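Local structure of rhodopsin (Todarodes pacificus, 2Z73) at residues S16-V19 and W23-F26; M126-I131 and I157-W162; F172-Y177 and I201-I206; D189-D194 and G287-V292. The protein senses light through bound 11-cis retinal, whose isomerization to all-trans triggers a conformational change that activates G-protein signalling to phospholipase C for vision in dim light. All coordinates share one frame; numbering follows the deposited sequence.

Interaction 1 of 4, residues S16-V19 and W23-F26; sequences SIVV and WREF
In the extracellular N-terminal tail of this opsin, R24, at the end of short helix 21-24, reaches back to V19 in the loop that leads into the helix. Its side chain is bent at chi2 (147°) and again at chi3, and the double bend turns one edge of the guanidinium toward the V19 carbonyl. R24 NH1 donates to V19 O at 2.8 Å in a nearly straight bond, the N-H...O angle being 165°. The oxygen lies in the guanidinium plane, and the nitrogen meets it almost end-on, in line with the C=O bond. Nearer the backbone, the aliphatic part of R24 runs alongside the V19 side chain, the two pointing opposite ways, with R24 CG 3.5 Å from V19 CG1. That same methyl carbon lies 3.8 Å from W23 CB. This tail belongs to the extracellular face of the seven-helix receptor: V19 also touches L179 of strand 177-179, while the W23 side chain touches A297 of helix 294-306. A leucine in place of R24 would probably leave the V19 carbonyl without its guanidinium donor and the loop less firmly tied to the helix. V18 makes a marginal contact, CG1 standing obliquely to the guanidinium at 4.3 Å from R24 NH1. R24 also touches W12.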
loop_
_atom_site.group_PDB
_atom_site.type_symbol
_atom_site.label_atom_id
_atom_site.label_comp_id
_atom_site.label_asym_id
_atom_site.label_seq_id
_atom_site.Cartn_x
_atom_site.Cartn_y
_atom_site.Cartn_z
ATOM N N SER A 16 -26.764 -3.849 17.029
ATOM C CA SER A 16 -25.632 -4.781 17.093
ATOM C C SER A 16 -24.368 -4.198 17.708
ATOM O O SER A 16 -23.601 -4.908 18.361
ATOM C CB SER A 16 -25.265 -5.267 15.690
ATOM O OG SER A 16 -26.380 -5.782 14.987
ATOM N N ILE A 17 -24.154 -2.904 17.487
ATOM C CA ILE A 17 -22.952 -2.226 17.942
ATOM C C ILE A 17 -23.286 -0.976 18.753
ATOM O O ILE A 17 -24.151 -0.194 18.364
ATOM C CB ILE A 17 -22.112 -1.843 16.697
ATOM C CG1 ILE A 17 -21.863 -3.108 15.858
ATOM C CG2 ILE A 17 -20.805 -1.142 17.109
ATOM C CD1 ILE A 17 -21.387 -2.859 14.454
ATOM N N VAL A 18 -22.607 -0.789 19.883
ATOM C CA VAL A 18 -22.861 0.379 20.717
ATOM C C VAL A 18 -22.051 1.546 20.195
ATOM O O VAL A 18 -20.842 1.567 20.355
ATOM C CB VAL A 18 -22.456 0.150 22.198
ATOM C CG1 VAL A 18 -22.664 1.432 23.002
ATOM C CG2 VAL A 18 -23.273 -0.986 22.801
ATOM N N VAL A 19 -22.726 2.510 19.578
ATOM C CA VAL A 19 -22.084 3.704 19.040
ATOM C C VAL A 19 -21.546 4.612 20.141
ATOM O O VAL A 19 -22.266 4.955 21.069
ATOM C CB VAL A 19 -23.079 4.521 18.219
ATOM C CG1 VAL A 19 -22.487 5.887 17.882
ATOM C CG2 VAL A 19 -23.466 3.750 16.961
ATOM N N TRP A 23 -20.208 10.159 18.534
ATOM C CA TRP A 23 -20.840 10.189 17.214
ATOM C C TRP A 23 -22.345 10.390 17.321
ATOM O O TRP A 23 -23.018 10.698 16.344
ATOM C CB TRP A 23 -20.554 8.885 16.451
ATOM C CG TRP A 23 -19.091 8.572 16.265
ATOM C CD1 TRP A 23 -18.413 7.511 16.786
ATOM C CD2 TRP A 23 -18.130 9.326 15.513
ATOM N NE1 TRP A 23 -17.096 7.555 16.409
ATOM C CE2 TRP A 23 -16.895 8.660 15.627
ATOM C CE3 TRP A 23 -18.195 10.500 14.757
ATOM C CZ2 TRP A 23 -15.730 9.126 15.013
ATOM C CZ3 TRP A 23 -17.036 10.971 14.145
ATOM C CH2 TRP A 23 -15.817 10.282 14.277
ATOM N N ARG A 24 -22.866 10.232 18.528
ATOM C CA ARG A 24 -24.294 10.351 18.780
ATOM C C ARG A 24 -24.825 11.762 18.915
ATOM O O ARG A 24 -26.020 11.989 18.767
ATOM C CB ARG A 24 -24.629 9.546 20.033
ATOM C CG ARG A 24 -24.359 8.070 19.842
ATOM C CD ARG A 24 -23.903 7.368 21.093
ATOM N NE ARG A 24 -24.906 7.353 22.151
ATOM C CZ ARG A 24 -24.941 6.444 23.125
ATOM N NH1 ARG A 24 -24.034 5.469 23.174
ATOM N NH2 ARG A 24 -25.875 6.522 24.069
ATOM N N GLU A 25 -23.955 12.721 19.191
ATOM C CA GLU A 25 -24.421 14.083 19.363
ATOM C C GLU A 25 -24.628 14.834 18.052
ATOM O O GLU A 25 -25.184 15.930 18.036
ATOM C CB GLU A 25 -23.444 14.855 20.249
ATOM C CG GLU A 25 -22.236 15.364 19.519
ATOM C CD GLU A 25 -21.187 15.881 20.459
ATOM O OE1 GLU A 25 -20.454 16.814 20.068
ATOM O OE2 GLU A 25 -21.085 15.353 21.585
ATOM N N PHE A 26 -24.207 14.247 16.944
ATOM C CA PHE A 26 -24.342 14.922 15.666
ATOM C C PHE A 26 -25.641 14.640 14.952
ATOM O O PHE A 26 -26.315 13.653 15.231
ATOM C CB PHE A 26 -23.172 14.554 14.756
ATOM C CG PHE A 26 -21.835 14.870 15.353
ATOM C CD1 PHE A 26 -21.342 16.174 15.355
ATOM C CD2 PHE A 26 -21.075 13.868 15.947
ATOM C CE1 PHE A 26 -20.114 16.470 15.937
ATOM C CE2 PHE A 26 -19.844 14.164 16.531
ATOM C CZ PHE A 26 -19.365 15.469 16.525
#

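Interaction 2 of 4, residues M126-I131 and I157-W162; sequences MAMISI and IFVWLW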
loop_
_atom_site.group_PDB
_atom_site.type_symbol
_atom_site.label_atom_id
_atom_site.label_comp_id
_atom_site.label_asym_id
_atom_site.label_seq_id
_atom_site.Cartn_x
_atom_site.Cartn_y
_atom_site.Cartn_z
ATOM N N MET A 126 6.065 -2.653 1.310
ATOM C CA MET A 126 6.839 -1.624 0.631
ATOM C C MET A 126 8.210 -1.539 1.303
ATOM O O MET A 126 9.227 -1.360 0.634
ATOM C CB MET A 126 6.116 -0.273 0.676
ATOM C CG MET A 126 4.975 -0.162 -0.330
ATOM S SD MET A 126 4.116 1.439 -0.323
ATOM C CE MET A 126 2.390 0.933 -0.393
ATOM N N ALA A 127 8.238 -1.701 2.624
ATOM C CA ALA A 127 9.500 -1.663 3.351
ATOM C C ALA A 127 10.428 -2.749 2.785
ATOM O O ALA A 127 11.588 -2.476 2.469
ATOM C CB ALA A 127 9.258 -1.895 4.838
ATOM N N MET A 128 9.914 -3.975 2.657
ATOM C CA MET A 128 10.703 -5.076 2.118
ATOM C C MET A 128 11.162 -4.742 0.704
ATOM O O MET A 128 12.235 -5.171 0.260
ATOM C CB MET A 128 9.884 -6.366 2.066
ATOM C CG MET A 128 9.370 -6.836 3.400
ATOM S SD MET A 128 10.686 -6.899 4.620
ATOM C CE MET A 128 9.880 -6.081 5.980
ATOM N N ILE A 129 10.340 -3.985 -0.016
ATOM C CA ILE A 129 10.688 -3.614 -1.371
ATOM C C ILE A 129 11.785 -2.566 -1.341
ATOM O O ILE A 129 12.673 -2.562 -2.195
ATOM C CB ILE A 129 9.487 -3.042 -2.136
ATOM C CG1 ILE A 129 8.397 -4.105 -2.265
ATOM C CG2 ILE A 129 9.936 -2.574 -3.523
ATOM C CD1 ILE A 129 7.114 -3.605 -2.927
ATOM N N SER A 130 11.727 -1.682 -0.351
ATOM C CA SER A 130 12.722 -0.627 -0.215
ATOM C C SER A 130 14.069 -1.235 0.157
ATOM O O SER A 130 15.123 -0.663 -0.134
ATOM C CB SER A 130 12.300 0.372 0.864
ATOM O OG SER A 130 12.379 -0.216 2.150
ATOM N N ILE A 131 14.028 -2.398 0.800
ATOM C CA ILE A 131 15.241 -3.086 1.206
ATOM C C ILE A 131 15.905 -3.713 -0.008
ATOM O O ILE A 131 17.127 -3.640 -0.181
ATOM C CB ILE A 131 14.929 -4.171 2.231
ATOM C CG1 ILE A 131 14.370 -3.526 3.499
ATOM C CG2 ILE A 131 16.166 -4.968 2.537
ATOM C CD1 ILE A 131 14.019 -4.512 4.583
ATOM N N ILE A 157 6.798 -13.531 5.199
ATOM C CA ILE A 157 6.323 -14.200 6.406
ATOM C C ILE A 157 6.439 -13.212 7.563
ATOM O O ILE A 157 5.558 -13.149 8.431
ATOM C CB ILE A 157 7.159 -15.451 6.756
ATOM C CG1 ILE A 157 6.899 -16.561 5.737
ATOM C CG2 ILE A 157 6.804 -15.933 8.157
ATOM C CD1 ILE A 157 7.649 -17.847 6.032
ATOM N N PHE A 158 7.531 -12.449 7.585
ATOM C CA PHE A 158 7.704 -11.452 8.633
ATOM C C PHE A 158 6.581 -10.432 8.464
ATOM O O PHE A 158 5.926 -10.034 9.432
ATOM C CB PHE A 158 9.048 -10.735 8.513
ATOM C CG PHE A 158 9.095 -9.423 9.248
ATOM C CD1 PHE A 158 8.967 -9.380 10.634
ATOM C CD2 PHE A 158 9.221 -8.224 8.552
ATOM C CE1 PHE A 158 8.960 -8.156 11.321
ATOM C CE2 PHE A 158 9.213 -6.996 9.229
ATOM C CZ PHE A 158 9.082 -6.967 10.616
ATOM N N VAL A 159 6.376 -10.012 7.219
ATOM C CA VAL A 159 5.340 -9.047 6.902
ATOM C C VAL A 159 3.988 -9.502 7.438
ATOM O O VAL A 159 3.300 -8.750 8.124
ATOM C CB VAL A 159 5.187 -8.853 5.385
ATOM C CG1 VAL A 159 4.110 -7.814 5.115
ATOM C CG2 VAL A 159 6.526 -8.452 4.757
ATOM N N TRP A 160 3.599 -10.732 7.117
ATOM C CA TRP A 160 2.318 -11.236 7.576
ATOM C C TRP A 160 2.236 -11.275 9.091
ATOM O O TRP A 160 1.284 -10.768 9.672
ATOM C CB TRP A 160 2.026 -12.617 6.974
ATOM C CG TRP A 160 1.444 -12.555 5.577
ATOM C CD1 TRP A 160 2.125 -12.379 4.408
ATOM C CD2 TRP A 160 0.054 -12.638 5.220
ATOM N NE1 TRP A 160 1.250 -12.350 3.343
ATOM C CE2 TRP A 160 -0.026 -12.507 3.815
ATOM C CE3 TRP A 160 -1.131 -12.814 5.952
ATOM C CZ2 TRP A 160 -1.243 -12.546 3.127
ATOM C CZ3 TRP A 160 -2.342 -12.853 5.266
ATOM C CH2 TRP A 160 -2.386 -12.719 3.867
ATOM N N LEU A 161 3.230 -11.862 9.742
ATOM C CA LEU A 161 3.218 -11.922 11.199
ATOM C C LEU A 161 3.115 -10.520 11.777
ATOM O O LEU A 161 2.257 -10.238 12.619
ATOM C CB LEU A 161 4.477 -12.612 11.722
ATOM C CG LEU A 161 4.310 -14.110 11.948
ATOM C CD1 LEU A 161 3.107 -14.332 12.861
ATOM C CD2 LEU A 161 4.096 -14.825 10.625
ATOM N N TRP A 162 3.995 -9.640 11.320
ATOM C CA TRP A 162 4.004 -8.260 11.776
ATOM C C TRP A 162 2.608 -7.643 11.645
ATOM O O TRP A 162 2.014 -7.216 12.634
ATOM C CB TRP A 162 5.019 -7.472 10.948
ATOM C CG TRP A 162 5.217 -6.062 11.376
ATOM C CD1 TRP A 162 4.594 -4.960 10.872
ATOM C CD2 TRP A 162 6.113 -5.592 12.387
ATOM N NE1 TRP A 162 5.051 -3.827 11.506
ATOM C CE2 TRP A 162 5.984 -4.189 12.442
ATOM C CE3 TRP A 162 7.016 -6.223 13.254
ATOM C CZ2 TRP A 162 6.724 -3.401 13.332
ATOM C CZ3 TRP A 162 7.753 -5.439 14.138
ATOM C CH2 TRP A 162 7.601 -4.042 14.168
#
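The two helical segments come nearest at M128 and V159, whose CA atoms are 8.2 Å apart, and M128 supplies all the side-chain contact from the 126-131 side. Two neighbours on the other helix receive it at different points along the methionine. Close to its backbone, M128 CG lies 3.5 Å from V159 CG2, the two side chains passing one another head to tail. Farther out, the chain bends at chi2 (-51°) and chi3, and this delivers the terminal methyl to the edge of the F158 ring. There M128 CE sits near the ring plane at the CD2-CE2 edge, 3.4 Å from each of F158 CD2 and F158 CE2, with the methionine crossing the phenylalanine at about a right angle. The segments belong to transmembrane helices 3 and 4 of the rhodopsin fold, and no hydrogen bond joins them here; the buried seam is apolar packing. F72 of helix 70-87 also touches M128, bringing helix 2 to the same place. The F158 ring is backed within its own helix: the CB of W162 lies over one of its faces, toward the rim, while F158 CZ in turn overhangs a face of the W162 indole.

Interaction 3 of 4, residues F172-Y177 and I201-I206; sequences FGWGAY and ILCMFI. With RET (retinal), chain D.
W174 and C203 form the outer of two side-chain contacts between the 172-177 loop and transmembrane helix 5, and Y177 with M204 forms the inner one. The chi1 of W174, at -176°, swings CG to the side opposite the backbone N, and the indole presents the CZ2-CH2 side of its six-membered ring to the cysteine. C203 SG is 3.4 Å from W174 CZ2 and sits 69° off the ring normal, an oblique sulfur-aromatic contact. On the same flank of the indole, NE1 hydrogen-bonds to S199 OG. W174 is itself the centre of an inverse gamma turn, closed by G175 N bonding to G173 O at 2.6 Å. Deeper in, Y177 and M204 cross obliquely, and the extended methionine brings its CE to 3.8 Å from Y177 OH, a hydroxyl that hydrogen-bonds to A167 O. M204 also faces the chromophore, with SD 3.8 Å from retinal C19, a methyl that meets the Y177 ring near its plane, at the edge. At the next residue, the F205 ring lies flat against retinal C16, which stands 3.6 Å above the plane over the ring centre. Were F205 an alanine, the gap beside the ionone ring would probably leave C16 without the aromatic ring that covers it. M204 and F205 belong to the retinal-binding pocket, with Y177 at the start of strand 177-179 coming alongside C19.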
loop_
_atom_site.group_PDB
_atom_site.type_symbol
_atom_site.label_atom_id
_atom_site.label_comp_id
_atom_site.label_asym_id
_atom_site.label_seq_id
_atom_site.Cartn_x
_atom_site.Cartn_y
_atom_site.Cartn_z
ATOM N N PHE A 172 -8.632 -8.840 20.829
ATOM C CA PHE A 172 -8.546 -9.429 22.156
ATOM C C PHE A 172 -8.761 -8.472 23.318
ATOM O O PHE A 172 -8.436 -8.793 24.458
ATOM C CB PHE A 172 -7.207 -10.150 22.308
ATOM C CG PHE A 172 -7.102 -11.393 21.478
ATOM C CD1 PHE A 172 -8.077 -12.388 21.577
ATOM C CD2 PHE A 172 -6.041 -11.578 20.599
ATOM C CE1 PHE A 172 -7.996 -13.547 20.811
ATOM C CE2 PHE A 172 -5.948 -12.734 19.829
ATOM C CZ PHE A 172 -6.928 -13.719 19.936
ATOM N N GLY A 173 -9.320 -7.301 23.035
ATOM C CA GLY A 173 -9.585 -6.342 24.094
ATOM C C GLY A 173 -8.612 -5.183 24.167
ATOM O O GLY A 173 -8.956 -4.102 24.636
ATOM N N TRP A 174 -7.389 -5.409 23.713
ATOM C CA TRP A 174 -6.377 -4.366 23.726
ATOM C C TRP A 174 -6.719 -3.371 22.617
ATOM O O TRP A 174 -5.997 -3.236 21.624
ATOM C CB TRP A 174 -5.007 -4.993 23.503
ATOM C CG TRP A 174 -3.870 -4.045 23.592
ATOM C CD1 TRP A 174 -3.820 -2.882 24.302
ATOM C CD2 TRP A 174 -2.579 -4.217 23.002
ATOM N NE1 TRP A 174 -2.570 -2.319 24.194
ATOM C CE2 TRP A 174 -1.789 -3.118 23.401
ATOM C CE3 TRP A 174 -2.012 -5.198 22.181
ATOM C CZ2 TRP A 174 -0.456 -2.971 23.003
ATOM C CZ3 TRP A 174 -0.685 -5.055 21.786
ATOM C CH2 TRP A 174 0.078 -3.947 22.198
ATOM N N GLY A 175 -7.837 -2.684 22.807
ATOM C CA GLY A 175 -8.308 -1.724 21.834
ATOM C C GLY A 175 -9.657 -2.205 21.338
ATOM O O GLY A 175 -10.236 -3.138 21.907
ATOM N N ALA A 176 -10.177 -1.593 20.283
ATOM C CA ALA A 176 -11.458 -2.025 19.783
ATOM C C ALA A 176 -11.727 -1.573 18.361
ATOM O O ALA A 176 -11.156 -0.594 17.872
ATOM C CB ALA A 176 -12.562 -1.542 20.704
ATOM N N TYR A 177 -12.609 -2.315 17.704
ATOM C CA TYR A 177 -13.018 -2.027 16.347
ATOM C C TYR A 177 -14.507 -1.738 16.405
ATOM O O TYR A 177 -15.308 -2.602 16.745
ATOM C CB TYR A 177 -12.733 -3.224 15.447
ATOM C CG TYR A 177 -11.289 -3.323 15.029
ATOM C CD1 TYR A 177 -10.704 -2.303 14.282
ATOM C CD2 TYR A 177 -10.513 -4.440 15.352
ATOM C CE1 TYR A 177 -9.383 -2.387 13.853
ATOM C CE2 TYR A 177 -9.175 -4.534 14.924
ATOM C CZ TYR A 177 -8.624 -3.499 14.168
ATOM O OH TYR A 177 -7.338 -3.567 13.690
ATOM N N ILE A 201 -3.218 2.167 20.492
ATOM C CA ILE A 201 -3.113 3.196 19.458
ATOM C C ILE A 201 -1.642 3.544 19.278
ATOM O O ILE A 201 -1.123 3.543 18.163
ATOM C CB ILE A 201 -3.861 4.488 19.837
ATOM C CG1 ILE A 201 -5.367 4.249 19.800
ATOM C CG2 ILE A 201 -3.463 5.605 18.893
ATOM C CD1 ILE A 201 -6.186 5.452 20.145
ATOM N N LEU A 202 -0.964 3.842 20.382
ATOM C CA LEU A 202 0.449 4.195 20.312
ATOM C C LEU A 202 1.247 3.092 19.625
ATOM O O LEU A 202 2.203 3.361 18.890
ATOM C CB LEU A 202 0.996 4.453 21.718
ATOM C CG LEU A 202 0.350 5.656 22.411
ATOM C CD1 LEU A 202 0.841 5.743 23.836
ATOM C CD2 LEU A 202 0.670 6.934 21.643
ATOM N N CYS A 203 0.847 1.847 19.863
ATOM C CA CYS A 203 1.516 0.710 19.250
ATOM C C CYS A 203 1.252 0.676 17.744
ATOM O O CYS A 203 2.162 0.407 16.949
ATOM C CB CYS A 203 1.031 -0.591 19.881
ATOM S SG CYS A 203 1.867 -1.032 21.404
ATOM N N MET A 204 0.002 0.938 17.365
ATOM C CA MET A 204 -0.374 0.937 15.963
ATOM C C MET A 204 0.439 1.969 15.208
ATOM O O MET A 204 1.107 1.649 14.218
ATOM C CB MET A 204 -1.864 1.237 15.794
ATOM C CG MET A 204 -2.761 0.011 15.911
ATOM S SD MET A 204 -4.476 0.380 15.587
ATOM C CE MET A 204 -5.195 -1.241 15.738
ATOM N N PHE A 205 0.386 3.208 15.683
ATOM C CA PHE A 205 1.111 4.305 15.063
ATOM C C PHE A 205 2.622 4.114 15.024
ATOM O O PHE A 205 3.258 4.326 13.998
ATOM C CB PHE A 205 0.787 5.598 15.799
ATOM C CG PHE A 205 -0.451 6.279 15.303
ATOM C CD1 PHE A 205 -0.379 7.203 14.271
ATOM C CD2 PHE A 205 -1.685 5.985 15.843
ATOM C CE1 PHE A 205 -1.520 7.823 13.787
ATOM C CE2 PHE A 205 -2.827 6.599 15.365
ATOM C CZ PHE A 205 -2.743 7.522 14.331
ATOM N N ILE A 206 3.203 3.715 16.144
ATOM C CA ILE A 206 4.648 3.538 16.207
ATOM C C ILE A 206 5.134 2.236 15.568
ATOM O O ILE A 206 6.000 2.261 14.694
ATOM C CB ILE A 206 5.125 3.647 17.673
ATOM C CG1 ILE A 206 4.720 5.017 18.220
ATOM C CG2 ILE A 206 6.629 3.507 17.754
ATOM C CD1 ILE A 206 4.751 5.129 19.725
HETATM C C1 RET D . -2.691 4.403 11.278
HETATM C C2 RET D . -1.682 5.389 10.624
HETATM C C3 RET D . -1.591 5.327 9.108
HETATM C C4 RET D . -1.379 3.896 8.584
HETATM C C5 RET D . -2.336 2.884 9.216
HETATM C C6 RET D . -2.943 3.092 10.429
HETATM C C7 RET D . -3.905 2.084 11.042
HETATM C C8 RET D . -5.201 1.826 10.568
HETATM C C9 RET D . -6.225 0.855 10.979
HETATM C C10 RET D . -7.337 0.922 10.236
HETATM C C11 RET D . -8.546 0.126 10.250
HETATM C C12 RET D . -9.649 0.257 9.453
HETATM C C13 RET D . -10.104 1.263 8.416
HETATM C C14 RET D . -11.259 1.047 7.716
HETATM C C15 RET D . -11.777 1.980 6.708
HETATM C C16 RET D . -2.202 4.047 12.682
HETATM C C17 RET D . -4.005 5.227 11.486
HETATM C C18 RET D . -2.486 1.687 8.313
HETATM C C19 RET D . -5.960 -0.119 12.109
HETATM C C20 RET D . -9.211 2.507 8.212
#

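Interaction 4 of 4, residues D189-D194 and G287-V292; sequences DYISRD and GPLEWV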
loop_
_atom_site.group_PDB
_atom_site.type_symbol
_atom_site.label_atom_id
_atom_site.label_comp_id
_atom_site.label_asym_id
_atom_site.label_seq_id
_atom_site.Cartn_x
_atom_site.Cartn_y
_atom_site.Cartn_z
ATOM N N ASP A 189 -10.848 2.058 17.706
ATOM C CA ASP A 189 -11.353 3.115 18.581
ATOM C C ASP A 189 -10.257 4.132 18.928
ATOM O O ASP A 189 -9.345 3.842 19.708
ATOM C CB ASP A 189 -11.917 2.485 19.855
ATOM C CG ASP A 189 -12.683 3.468 20.700
ATOM O OD1 ASP A 189 -12.800 4.644 20.299
ATOM O OD2 ASP A 189 -13.171 3.054 21.770
ATOM N N TYR A 190 -10.351 5.319 18.332
ATOM C CA TYR A 190 -9.375 6.385 18.570
ATOM C C TYR A 190 -9.979 7.462 19.461
ATOM O O TYR A 190 -9.379 8.510 19.686
ATOM C CB TYR A 190 -8.914 6.999 17.241
ATOM C CG TYR A 190 -10.040 7.324 16.278
ATOM C CD1 TYR A 190 -10.163 6.647 15.062
ATOM C CD2 TYR A 190 -10.991 8.294 16.587
ATOM C CE1 TYR A 190 -11.204 6.927 14.178
ATOM C CE2 TYR A 190 -12.038 8.580 15.714
ATOM C CZ TYR A 190 -12.138 7.890 14.507
ATOM O OH TYR A 190 -13.181 8.154 13.648
ATOM N N ILE A 191 -11.171 7.188 19.972
ATOM C CA ILE A 191 -11.856 8.127 20.847
ATOM C C ILE A 191 -11.602 7.800 22.329
ATOM O O ILE A 191 -11.101 8.638 23.078
ATOM C CB ILE A 191 -13.359 8.119 20.554
ATOM C CG1 ILE A 191 -13.599 8.607 19.119
ATOM C CG2 ILE A 191 -14.081 8.979 21.553
ATOM C CD1 ILE A 191 -15.050 8.511 18.670
ATOM N N SER A 192 -11.945 6.585 22.744
ATOM C CA SER A 192 -11.727 6.157 24.122
ATOM C C SER A 192 -10.283 6.432 24.523
ATOM O O SER A 192 -9.359 6.119 23.776
ATOM C CB SER A 192 -12.017 4.664 24.265
ATOM O OG SER A 192 -13.402 4.409 24.114
ATOM N N ARG A 193 -10.092 7.003 25.711
ATOM C CA ARG A 193 -8.754 7.349 26.175
ATOM C C ARG A 193 -8.198 6.571 27.360
ATOM O O ARG A 193 -7.299 7.057 28.052
ATOM C CB ARG A 193 -8.696 8.836 26.479
ATOM C CG ARG A 193 -9.118 9.686 25.312
ATOM C CD ARG A 193 -8.792 11.131 25.551
ATOM N NE ARG A 193 -9.088 11.960 24.388
ATOM C CZ ARG A 193 -8.828 13.257 24.327
ATOM N NH1 ARG A 193 -9.122 13.944 23.238
ATOM N NH2 ARG A 193 -8.267 13.864 25.360
ATOM N N ASP A 194 -8.714 5.365 27.588
ATOM C CA ASP A 194 -8.234 4.544 28.693
ATOM C C ASP A 194 -6.841 4.038 28.394
ATOM O O ASP A 194 -6.401 4.033 27.243
ATOM C CB ASP A 194 -9.154 3.352 28.934
ATOM C CG ASP A 194 -9.383 2.545 27.688
ATOM O OD1 ASP A 194 -10.315 2.883 26.929
ATOM O OD2 ASP A 194 -8.619 1.583 27.464
ATOM N N GLY A 287 -6.223 15.456 21.226
ATOM C CA GLY A 287 -6.588 16.856 21.118
ATOM C C GLY A 287 -8.066 17.174 21.239
ATOM O O GLY A 287 -8.805 16.476 21.934
ATOM N N PRO A 288 -8.524 18.248 20.578
ATOM C CA PRO A 288 -9.921 18.691 20.589
ATOM C C PRO A 288 -10.878 17.715 19.904
ATOM O O PRO A 288 -11.086 17.784 18.688
ATOM C CB PRO A 288 -9.868 20.028 19.852
ATOM C CG PRO A 288 -8.476 20.497 20.087
ATOM C CD PRO A 288 -7.673 19.245 19.911
ATOM N N LEU A 289 -11.473 16.812 20.675
ATOM C CA LEU A 289 -12.409 15.864 20.095
ATOM C C LEU A 289 -13.515 16.605 19.363
ATOM O O LEU A 289 -14.152 16.045 18.478
ATOM C CB LEU A 289 -13.035 14.984 21.177
ATOM C CG LEU A 289 -14.121 13.990 20.716
ATOM C CD1 LEU A 289 -13.486 12.880 19.865
ATOM C CD2 LEU A 289 -14.821 13.393 21.933
ATOM N N GLU A 290 -13.749 17.864 19.731
ATOM C CA GLU A 290 -14.809 18.632 19.087
ATOM C C GLU A 290 -14.484 18.908 17.636
ATOM O O GLU A 290 -15.340 19.352 16.873
ATOM C CB GLU A 290 -15.097 19.948 19.828
ATOM C CG GLU A 290 -13.877 20.740 20.258
ATOM C CD GLU A 290 -13.294 20.247 21.571
ATOM O OE1 GLU A 290 -12.280 20.818 22.028
ATOM O OE2 GLU A 290 -13.854 19.296 22.149
ATOM N N TRP A 291 -13.241 18.636 17.254
ATOM C CA TRP A 291 -12.825 18.833 15.870
ATOM C C TRP A 291 -13.262 17.632 15.039
ATOM O O TRP A 291 -13.680 17.768 13.889
ATOM C CB TRP A 291 -11.305 18.984 15.779
ATOM C CG TRP A 291 -10.788 20.287 16.301
ATOM C CD1 TRP A 291 -11.522 21.401 16.594
ATOM C CD2 TRP A 291 -9.420 20.634 16.537
ATOM N NE1 TRP A 291 -10.694 22.422 16.994
ATOM C CE2 TRP A 291 -9.399 21.979 16.968
ATOM C CE3 TRP A 291 -8.209 19.942 16.423
ATOM C CZ2 TRP A 291 -8.211 22.649 17.287
ATOM C CZ3 TRP A 291 -7.023 20.607 16.740
ATOM C CH2 TRP A 291 -7.037 21.949 17.166
ATOM N N VAL A 292 -13.167 16.454 15.644
ATOM C CA VAL A 292 -13.519 15.217 14.971
ATOM C C VAL A 292 -15.004 15.103 14.681
ATOM O O VAL A 292 -15.715 14.355 15.337
ATOM C CB VAL A 292 -13.079 13.996 15.793
ATOM C CG1 VAL A 292 -13.224 12.741 14.963
ATOM C CG2 VAL A 292 -11.643 14.165 16.251
#
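Y190 and V292 meet on the buried side of this contact, whereas R193 and G287 join at its exposed margin. The inner part is apolar but not close-set within the two segments: Y190 CE2 stands 4.4 Å from V292 CG1, which approaches the ring obliquely. W23 of helix 21-24 packs against Y190, I191 and V292 alike and completes this interior, while the Y190 hydroxyl hydrogen-bonds to E180. Between interior and margin, I191 CG2 is 4.3 Å from L289 CD1. At the outer margin the link is polar and shorter. The R193 chain runs extended from CG to NE (chi3 175°), carrying the guanidinium across to the other loop, where NH1 donates to G287 O at 2.9 Å. The bond is noticeably bent, with an N-H...O angle of 143°, though the oxygen lies in the guanidinium plane and the nitrogen in the carbonyl plane; NH1 has a second acceptor in A284 O. D189 braces its own loop. From above the carboxylate plane, on the same face, OD1 takes the backbone N-H of I191, an Asx turn, and that of S192; OD2 accepts from S192 OG at 2.7 Å, on the syn side but tilted out of the plane. These bonds are consistent with holding the loop's bend before helix 195-224, where the second extracellular loop meets the third through Y190, I191 and R193.

Interactions 1, 3 and 4 cluster toward the extracellular end of the receptor, while interaction 2 lies apart between helices 3 and 4. Interaction 4 joins the other two: W23 CH2 of interaction 1 is 3.6 Å from its V292 CG1, and I201 CD1 of interaction 3 is 3.6 Å from its D189 O. Interactions 1 and 3 do not touch, their nearest atoms being about 6 Å apart. Retinal is contacted directly in interaction 3, and the Y190 side chain of interaction 4 is about 7 Å from it. The side chain of W23 is about 12 Å from the retinal, as is that of V159 in interaction 2. Interaction 2 comes within about 6 Å of interaction 3, nearest atom to nearest atom.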